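Long-range contacts in purine catabolism protein pucG (Bacillus subtilis, PDB 3ISL), which catalyses the pyridoxal phosphate-dependent transamination between (S)-ureidoglycine and glyoxylate that yields oxalurate and glycine in purine catabolism: residues H297-A308 against K398-Y407; P322-I333 against G359-M367. All coordinates share one frame; numbering follows the deposited sequence.

Contact 1: residues H297-A308 against K398-Y407; sequences HHEAALAAGIKA and KALQAALDVY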
# COMPACT_ATOMS: atom_id res chain seq x y z
N HIS A 297 22.77 -20.42 9.84
CA HIS A 297 22.81 -21.87 9.78
C HIS A 297 22.38 -22.39 8.35
O HIS A 297 23.09 -23.21 7.68
CB HIS A 297 21.91 -22.41 10.91
CG HIS A 297 21.86 -23.90 10.98
ND1 HIS A 297 20.69 -24.61 11.13
CD2 HIS A 297 22.86 -24.83 10.95
CE1 HIS A 297 20.95 -25.90 11.19
NE2 HIS A 297 22.25 -26.06 11.04
N HIS A 298 21.21 -21.92 7.87
CA HIS A 298 20.70 -22.38 6.59
C HIS A 298 21.55 -21.89 5.43
O HIS A 298 21.70 -22.59 4.41
CB HIS A 298 19.19 -22.12 6.42
CG HIS A 298 18.38 -22.82 7.46
ND1 HIS A 298 18.22 -24.19 7.49
CD2 HIS A 298 17.76 -22.35 8.56
CE1 HIS A 298 17.50 -24.52 8.55
NE2 HIS A 298 17.21 -23.42 9.21
N GLU A 299 22.13 -20.71 5.59
CA GLU A 299 23.04 -20.21 4.60
C GLU A 299 24.20 -21.19 4.45
O GLU A 299 24.61 -21.47 3.32
CB GLU A 299 23.52 -18.79 4.97
CG GLU A 299 24.73 -18.34 4.12
CD GLU A 299 25.40 -17.10 4.64
OE1 GLU A 299 25.31 -16.81 5.89
OE2 GLU A 299 25.99 -16.42 3.76
N ALA A 300 24.71 -21.71 5.58
CA ALA A 300 25.87 -22.59 5.58
C ALA A 300 25.53 -23.95 4.91
O ALA A 300 26.28 -24.39 4.05
CB ALA A 300 26.40 -22.79 7.00
N ALA A 301 24.39 -24.56 5.26
CA ALA A 301 23.91 -25.73 4.57
C ALA A 301 23.71 -25.54 3.02
O ALA A 301 24.19 -26.37 2.26
CB ALA A 301 22.59 -26.21 5.25
N LEU A 302 22.98 -24.48 2.58
CA LEU A 302 22.87 -24.15 1.15
C LEU A 302 24.25 -24.09 0.46
O LEU A 302 24.47 -24.73 -0.58
CB LEU A 302 22.08 -22.85 0.93
CG LEU A 302 21.92 -22.42 -0.54
CD1 LEU A 302 21.03 -23.43 -1.28
CD2 LEU A 302 21.30 -21.03 -0.68
N ALA A 303 25.16 -23.32 1.08
CA ALA A 303 26.53 -23.13 0.61
C ALA A 303 27.30 -24.43 0.42
O ALA A 303 27.95 -24.64 -0.66
CB ALA A 303 27.30 -22.17 1.55
N ALA A 304 27.24 -25.31 1.42
CA ALA A 304 27.95 -26.62 1.27
C ALA A 304 27.23 -27.42 0.17
O ALA A 304 27.89 -28.05 -0.63
CB ALA A 304 28.08 -27.42 2.59
N GLY A 305 25.90 -27.31 0.03
CA GLY A 305 25.26 -28.03 -1.06
C GLY A 305 25.66 -27.52 -2.44
O GLY A 305 25.98 -28.34 -3.37
N ILE A 306 25.68 -26.20 -2.61
CA ILE A 306 26.00 -25.57 -3.91
C ILE A 306 27.43 -25.94 -4.29
O ILE A 306 27.73 -26.25 -5.45
CB ILE A 306 25.86 -24.03 -3.85
CG1 ILE A 306 24.37 -23.61 -3.76
CG2 ILE A 306 26.61 -23.34 -5.00
CD1 ILE A 306 23.42 -24.16 -4.95
N LYS A 307 28.31 -25.92 -3.30
CA LYS A 307 29.74 -26.25 -3.51
C LYS A 307 30.00 -27.69 -3.94
O LYS A 307 30.78 -27.96 -4.87
CB LYS A 307 30.57 -25.96 -2.26
CG LYS A 307 32.10 -26.19 -2.51
CD LYS A 307 32.87 -26.36 -1.21
CE LYS A 307 33.45 -25.03 -0.76
NZ LYS A 307 34.89 -25.29 -0.32
N ALA A 308 29.37 -28.62 -3.22
CA ALA A 308 29.53 -30.04 -3.43
C ALA A 308 28.93 -30.38 -4.79
O ALA A 308 29.36 -31.33 -5.48
CB ALA A 308 28.84 -30.78 -2.32
N LYS A 398 25.78 -35.56 -4.34
CA LYS A 398 26.80 -34.86 -3.49
C LYS A 398 26.20 -33.64 -2.81
O LYS A 398 26.46 -33.40 -1.62
CB LYS A 398 28.14 -34.53 -4.21
CG LYS A 398 28.87 -35.76 -4.79
CD LYS A 398 29.94 -36.50 -3.89
CE LYS A 398 29.53 -36.89 -2.44
NZ LYS A 398 28.39 -37.88 -2.20
N ALA A 399 25.39 -32.88 -3.55
CA ALA A 399 24.73 -31.69 -2.99
C ALA A 399 23.98 -32.04 -1.69
O ALA A 399 24.33 -31.54 -0.61
CB ALA A 399 23.78 -31.06 -4.00
N LEU A 400 23.04 -32.98 -1.75
CA LEU A 400 22.24 -33.30 -0.52
C LEU A 400 23.04 -33.83 0.69
O LEU A 400 22.81 -33.42 1.83
CB LEU A 400 21.09 -34.24 -0.85
CG LEU A 400 20.16 -33.53 -1.82
CD1 LEU A 400 18.91 -34.35 -2.06
CD2 LEU A 400 19.78 -32.24 -1.21
N GLN A 401 23.98 -34.75 0.43
CA GLN A 401 24.78 -35.30 1.53
C GLN A 401 25.53 -34.16 2.23
O GLN A 401 25.68 -34.15 3.47
CB GLN A 401 25.78 -36.38 1.02
CG GLN A 401 25.07 -37.58 0.38
CD GLN A 401 23.86 -38.09 1.22
OE1 GLN A 401 24.01 -38.36 2.42
NE2 GLN A 401 22.68 -38.23 0.58
N ALA A 402 25.99 -33.20 1.45
CA ALA A 402 26.72 -32.12 2.07
C ALA A 402 25.82 -31.15 2.85
O ALA A 402 26.20 -30.74 3.96
CB ALA A 402 27.73 -31.43 1.08
N ALA A 403 24.61 -30.85 2.37
CA ALA A 403 23.70 -30.05 3.19
C ALA A 403 23.25 -30.87 4.39
O ALA A 403 23.19 -30.34 5.47
CB ALA A 403 22.48 -29.55 2.37
N LEU A 404 23.00 -32.19 4.22
CA LEU A 404 22.63 -33.05 5.35
C LEU A 404 23.72 -33.17 6.41
O LEU A 404 23.42 -33.14 7.60
CB LEU A 404 22.12 -34.43 4.92
CG LEU A 404 20.73 -34.43 4.23
CD1 LEU A 404 20.47 -35.74 3.46
CD2 LEU A 404 19.63 -34.12 5.26
N ASP A 405 24.97 -33.37 5.99
CA ASP A 405 26.10 -33.23 6.91
C ASP A 405 26.04 -31.95 7.74
O ASP A 405 26.22 -32.01 8.94
CB ASP A 405 27.40 -33.31 6.16
CG ASP A 405 27.63 -34.70 5.56
OD1 ASP A 405 26.91 -35.63 5.97
OD2 ASP A 405 28.50 -34.86 4.67
N VAL A 406 25.82 -30.79 7.13
CA VAL A 406 25.78 -29.61 7.99
C VAL A 406 24.60 -29.62 8.95
O VAL A 406 24.74 -29.15 10.10
CB VAL A 406 26.08 -28.22 7.30
CG1 VAL A 406 26.32 -28.31 5.83
CG2 VAL A 406 25.09 -27.16 7.71
N TYR A 407 23.47 -30.19 8.52
CA TYR A 407 22.29 -30.21 9.39
C TYR A 407 22.48 -31.22 10.51
O TYR A 407 22.03 -30.98 11.62
CB TYR A 407 20.98 -30.50 8.63
CG TYR A 407 20.48 -29.28 7.86
CD1 TYR A 407 20.32 -28.05 8.52
CD2 TYR A 407 20.14 -29.37 6.50
CE1 TYR A 407 19.88 -26.90 7.82
CE2 TYR A 407 19.69 -28.23 5.80
CZ TYR A 407 19.55 -27.03 6.45
OH TYR A 407 19.10 -25.94 5.74
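Ala301 meets Ala403 and Gly305 meets Ala399 where helices 297-308 and 398-407 pass antiparallel, their axes 7.3 Å apart at 153°. The spacing is close because the residues at the interface are small: Gly305 CA lies 4.2 Å from Ala399 CA, and Gly305 O accepts a CA-H...O contact from Ala399 CA. Ala308 CB abuts Ala402 CB at 3.6 Å, and Val406 sets CG2 against Ala301 CB at 3.6 Å and CG1 against Ala304 CB at 3.8 Å.

Toward His297, at the start of 297-308, Tyr407 is met over one face by Ala301 and at its edge by the two histidines. Ala301 CB sits 3.8 Å from the ring centroid, a CH-pi contact. His298 ND1 reaches Tyr407 OH at 2.6 Å in an almost straight bond (176°), either partner being a possible donor, with the hydroxyl lying at the imidazole edge. His297 forms an offset edge-to-face pair, Tyr407 turning its edge to the imidazole face, with Tyr407 CD1 3.5 Å from His297 CE1. With CG anti to the backbone N (chi1 -179°), the His297 ring is carried to CD1 of the phenol; the His298 ring, its CG anti to the carbonyl carbon, is carried to the OH. Lys373 adds a cation-pi contact to Tyr407, and Leu380 of the same helix 373-389 covers Ala403. This is a small-residue antiparallel helix pair closed by an aromatic cluster, joining the C-terminal helix to helix 288-308.

Contact 2: residues P322-I333 against G359-M367; sequences PVVTCVEIPGGI and GKIWRIGTM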
# COMPACT_ATOMS: atom_id res chain seq x y z
N PRO A 322 24.13 -12.51 4.20
CA PRO A 322 23.87 -13.91 4.66
C PRO A 322 22.61 -14.51 4.00
O PRO A 322 22.62 -15.71 3.65
CB PRO A 322 23.65 -13.77 6.21
CG PRO A 322 24.37 -12.44 6.56
CD PRO A 322 24.03 -11.54 5.32
N VAL A 323 21.65 -13.65 3.69
CA VAL A 323 20.32 -14.11 3.20
C VAL A 323 20.16 -14.22 1.69
O VAL A 323 19.08 -14.53 1.20
CB VAL A 323 19.13 -13.38 3.90
CG1 VAL A 323 19.25 -13.56 5.46
CG2 VAL A 323 19.09 -11.87 3.55
N VAL A 324 21.25 -14.05 0.93
CA VAL A 324 21.17 -14.23 -0.51
C VAL A 324 22.45 -14.92 -0.85
O VAL A 324 23.48 -14.62 -0.27
CB VAL A 324 21.07 -12.84 -1.24
CG1 VAL A 324 21.21 -12.98 -2.73
CG2 VAL A 324 19.71 -12.16 -0.92
N THR A 325 22.38 -15.81 -1.83
CA THR A 325 23.51 -16.57 -2.28
C THR A 325 23.51 -16.53 -3.79
O THR A 325 22.51 -16.91 -4.41
CB THR A 325 23.36 -18.01 -1.76
OG1 THR A 325 23.54 -17.93 -0.36
CG2 THR A 325 24.47 -18.99 -2.37
N CYS A 326 24.56 -15.97 -4.37
CA CYS A 326 24.64 -15.71 -5.81
C CYS A 326 25.45 -16.83 -6.42
O CYS A 326 26.66 -16.95 -6.15
CB CYS A 326 25.33 -14.34 -6.09
SG CYS A 326 24.52 -12.95 -5.33
N VAL A 327 24.79 -17.65 -7.24
CA VAL A 327 25.41 -18.83 -7.80
C VAL A 327 25.75 -18.53 -9.24
O VAL A 327 24.88 -18.07 -9.99
CB VAL A 327 24.48 -20.05 -7.72
CG1 VAL A 327 25.15 -21.35 -8.34
CG2 VAL A 327 24.01 -20.28 -6.27
N GLU A 328 27.00 -18.81 -9.63
CA GLU A 328 27.47 -18.54 -10.99
C GLU A 328 26.86 -19.56 -11.94
O GLU A 328 26.93 -20.78 -11.69
CB GLU A 328 29.03 -18.52 -11.06
CG GLU A 328 29.63 -17.16 -10.58
CD GLU A 328 31.17 -17.08 -10.50
OE1 GLU A 328 31.66 -15.95 -10.19
OE2 GLU A 328 31.87 -18.10 -10.75
N ILE A 329 26.23 -19.04 -13.00
CA ILE A 329 25.73 -19.85 -14.10
C ILE A 329 26.91 -20.36 -14.93
O ILE A 329 27.67 -19.60 -15.52
CB ILE A 329 24.71 -19.06 -14.99
CG1 ILE A 329 23.51 -18.59 -14.13
CG2 ILE A 329 24.25 -19.92 -16.21
CD1 ILE A 329 22.66 -17.46 -14.76
N PRO A 330 27.08 -21.67 -14.98
CA PRO A 330 28.22 -22.25 -15.76
C PRO A 330 28.11 -21.95 -17.26
O PRO A 330 27.00 -21.82 -17.79
CB PRO A 330 28.08 -23.74 -15.51
CG PRO A 330 26.99 -23.90 -14.39
CD PRO A 330 26.15 -22.67 -14.43
N GLY A 331 29.25 -21.81 -17.93
CA GLY A 331 29.28 -21.52 -19.38
C GLY A 331 28.47 -22.54 -20.18
O GLY A 331 28.48 -23.74 -19.84
N GLY A 332 27.76 -22.09 -21.22
CA GLY A 332 26.93 -23.01 -22.04
C GLY A 332 25.59 -23.48 -21.43
O GLY A 332 24.93 -24.42 -21.94
N ILE A 333 25.16 -22.84 -20.33
CA ILE A 333 23.88 -23.20 -19.73
C ILE A 333 23.00 -21.96 -19.73
O ILE A 333 23.41 -20.90 -19.27
CB ILE A 333 24.04 -23.78 -18.31
CG1 ILE A 333 24.49 -25.24 -18.39
CG2 ILE A 333 22.72 -23.71 -17.55
CD1 ILE A 333 25.22 -25.74 -17.16
N GLY A 359 22.37 -12.98 -16.84
CA GLY A 359 22.99 -14.17 -17.40
C GLY A 359 24.22 -14.66 -16.66
O GLY A 359 24.82 -15.67 -17.04
N LYS A 360 24.66 -13.96 -15.63
CA LYS A 360 25.86 -14.38 -14.89
C LYS A 360 25.53 -15.20 -13.67
O LYS A 360 26.30 -16.06 -13.28
CB LYS A 360 26.72 -13.17 -14.47
CG LYS A 360 27.43 -12.49 -15.65
CD LYS A 360 27.83 -11.05 -15.31
CE LYS A 360 28.82 -11.00 -14.11
NZ LYS A 360 30.27 -10.82 -14.48
N ILE A 361 24.41 -14.89 -13.02
CA ILE A 361 24.13 -15.46 -11.70
C ILE A 361 22.69 -15.81 -11.52
O ILE A 361 21.80 -15.15 -12.07
CB ILE A 361 24.54 -14.52 -10.49
CG1 ILE A 361 24.01 -13.08 -10.65
CG2 ILE A 361 26.02 -14.55 -10.23
CD1 ILE A 361 23.98 -12.25 -9.30
N TRP A 362 22.44 -16.84 -10.73
CA TRP A 362 21.11 -16.96 -10.09
C TRP A 362 21.27 -16.46 -8.71
O TRP A 362 22.35 -16.56 -8.18
CB TRP A 362 20.60 -18.39 -10.00
CG TRP A 362 20.47 -19.13 -11.29
CD1 TRP A 362 19.47 -19.00 -12.26
CD2 TRP A 362 21.33 -20.19 -11.74
NE1 TRP A 362 19.70 -19.93 -13.30
CE2 TRP A 362 20.83 -20.66 -13.00
CE3 TRP A 362 22.50 -20.76 -11.21
CZ2 TRP A 362 21.48 -21.69 -13.75
CZ3 TRP A 362 23.15 -21.80 -11.94
CH2 TRP A 362 22.64 -22.23 -13.21
N ARG A 363 20.19 -15.94 -8.11
CA ARG A 363 20.23 -15.53 -6.72
C ARG A 363 19.26 -16.38 -5.90
O ARG A 363 18.07 -16.41 -6.16
CB ARG A 363 19.91 -14.03 -6.58
CG ARG A 363 20.89 -13.15 -7.31
CD ARG A 363 20.47 -11.70 -7.24
NE ARG A 363 19.36 -11.46 -8.12
CZ ARG A 363 18.33 -10.67 -7.82
NH1 ARG A 363 18.27 -10.02 -6.67
NH2 ARG A 363 17.37 -10.51 -8.70
N ILE A 364 19.78 -17.07 -4.89
CA ILE A 364 18.90 -17.92 -4.11
C ILE A 364 18.77 -17.21 -2.75
O ILE A 364 19.78 -17.00 -2.09
CB ILE A 364 19.42 -19.32 -3.95
CG1 ILE A 364 19.74 -19.94 -5.34
CG2 ILE A 364 18.45 -20.20 -3.04
CD1 ILE A 364 20.28 -21.38 -5.32
N GLY A 365 17.53 -16.82 -2.40
CA GLY A 365 17.20 -16.14 -1.13
C GLY A 365 16.97 -17.21 -0.08
O GLY A 365 16.47 -18.32 -0.41
N THR A 366 17.39 -16.96 1.16
CA THR A 366 17.07 -17.85 2.31
C THR A 366 16.61 -16.85 3.36
O THR A 366 17.36 -16.52 4.24
CB THR A 366 18.33 -18.64 2.85
OG1 THR A 366 19.46 -17.76 2.91
CG2 THR A 366 18.69 -19.81 1.95
N MET A 367 15.39 -16.33 3.23
CA MET A 367 14.88 -15.26 4.07
C MET A 367 13.62 -15.67 4.84
O MET A 367 12.69 -16.23 4.22
CB MET A 367 14.43 -14.06 3.17
CG MET A 367 15.61 -13.39 2.37
SD MET A 367 14.91 -12.30 1.15
CE MET A 367 16.25 -11.09 0.98
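Ile329 lays its CG1 over the six-membered ring of Trp362, 3.5 Å from the centroid and 8° off the normal, a CH-pi contact at the most closely packed part of this antiparallel pair. Trp362 CG is anti to its carbonyl carbon (chi1 -58°), which brings the indole toward the end of strand 324-328 and the loop after it; there Val327 CG1 lies at the ring edge, 4.0 Å from CE3, and Pro330 CD comes to 3.7 Å from CH2. The indole NE1 is held by Gly335 O, while Val338 of helix 335-346 also touches the ring. With an alanine here, Ile329 would probably lose the surface its CG1 rests on, and Gly335 O its indole donor.

On the face of Glu328 and Ile361 the outer end is looser: Glu328 CG only grazes Ile361 CG2 at 4.5 Å, and Glu328 OE1 stays 6.8 Å from NZ of Lys360, an exposed residue just before strand 361-365. Six backbone bonds tie the register, among them the reciprocal pair Trp362 N to Val327 O and Val327 N to Trp362 O, both 2.8 Å. The chemistry implies a ladder fixed by peptide groups and sealed by apolar side chains; charge probably contributes little between the two segments.

Contact 2 is nested within the chain loop closed by contact 1, and their centres lie 15 Å apart. Leu302, on the helix side turned away from contact 1, joins them: its CD2 is 3.8 Å from Ile364 CG2 and 3.9 Å from Thr366 CG2. A polar bridge runs alongside, since Lys320 forms a salt bridge with Glu299 and hydrogen-bonds Thr325 OG1 and Val324 O. Contact 1 is remote from the cofactor, whereas 359-367 comes near it. The Met367 side chain comes within about 4 Å of that of Lys198, the cofactor-attachment lysine, not linked here, and about 6 Å of bound pyridoxal phosphate; Arg363 NH1 bonds the backbone O of pocket residue Thr147, and NH2 Ser352 O.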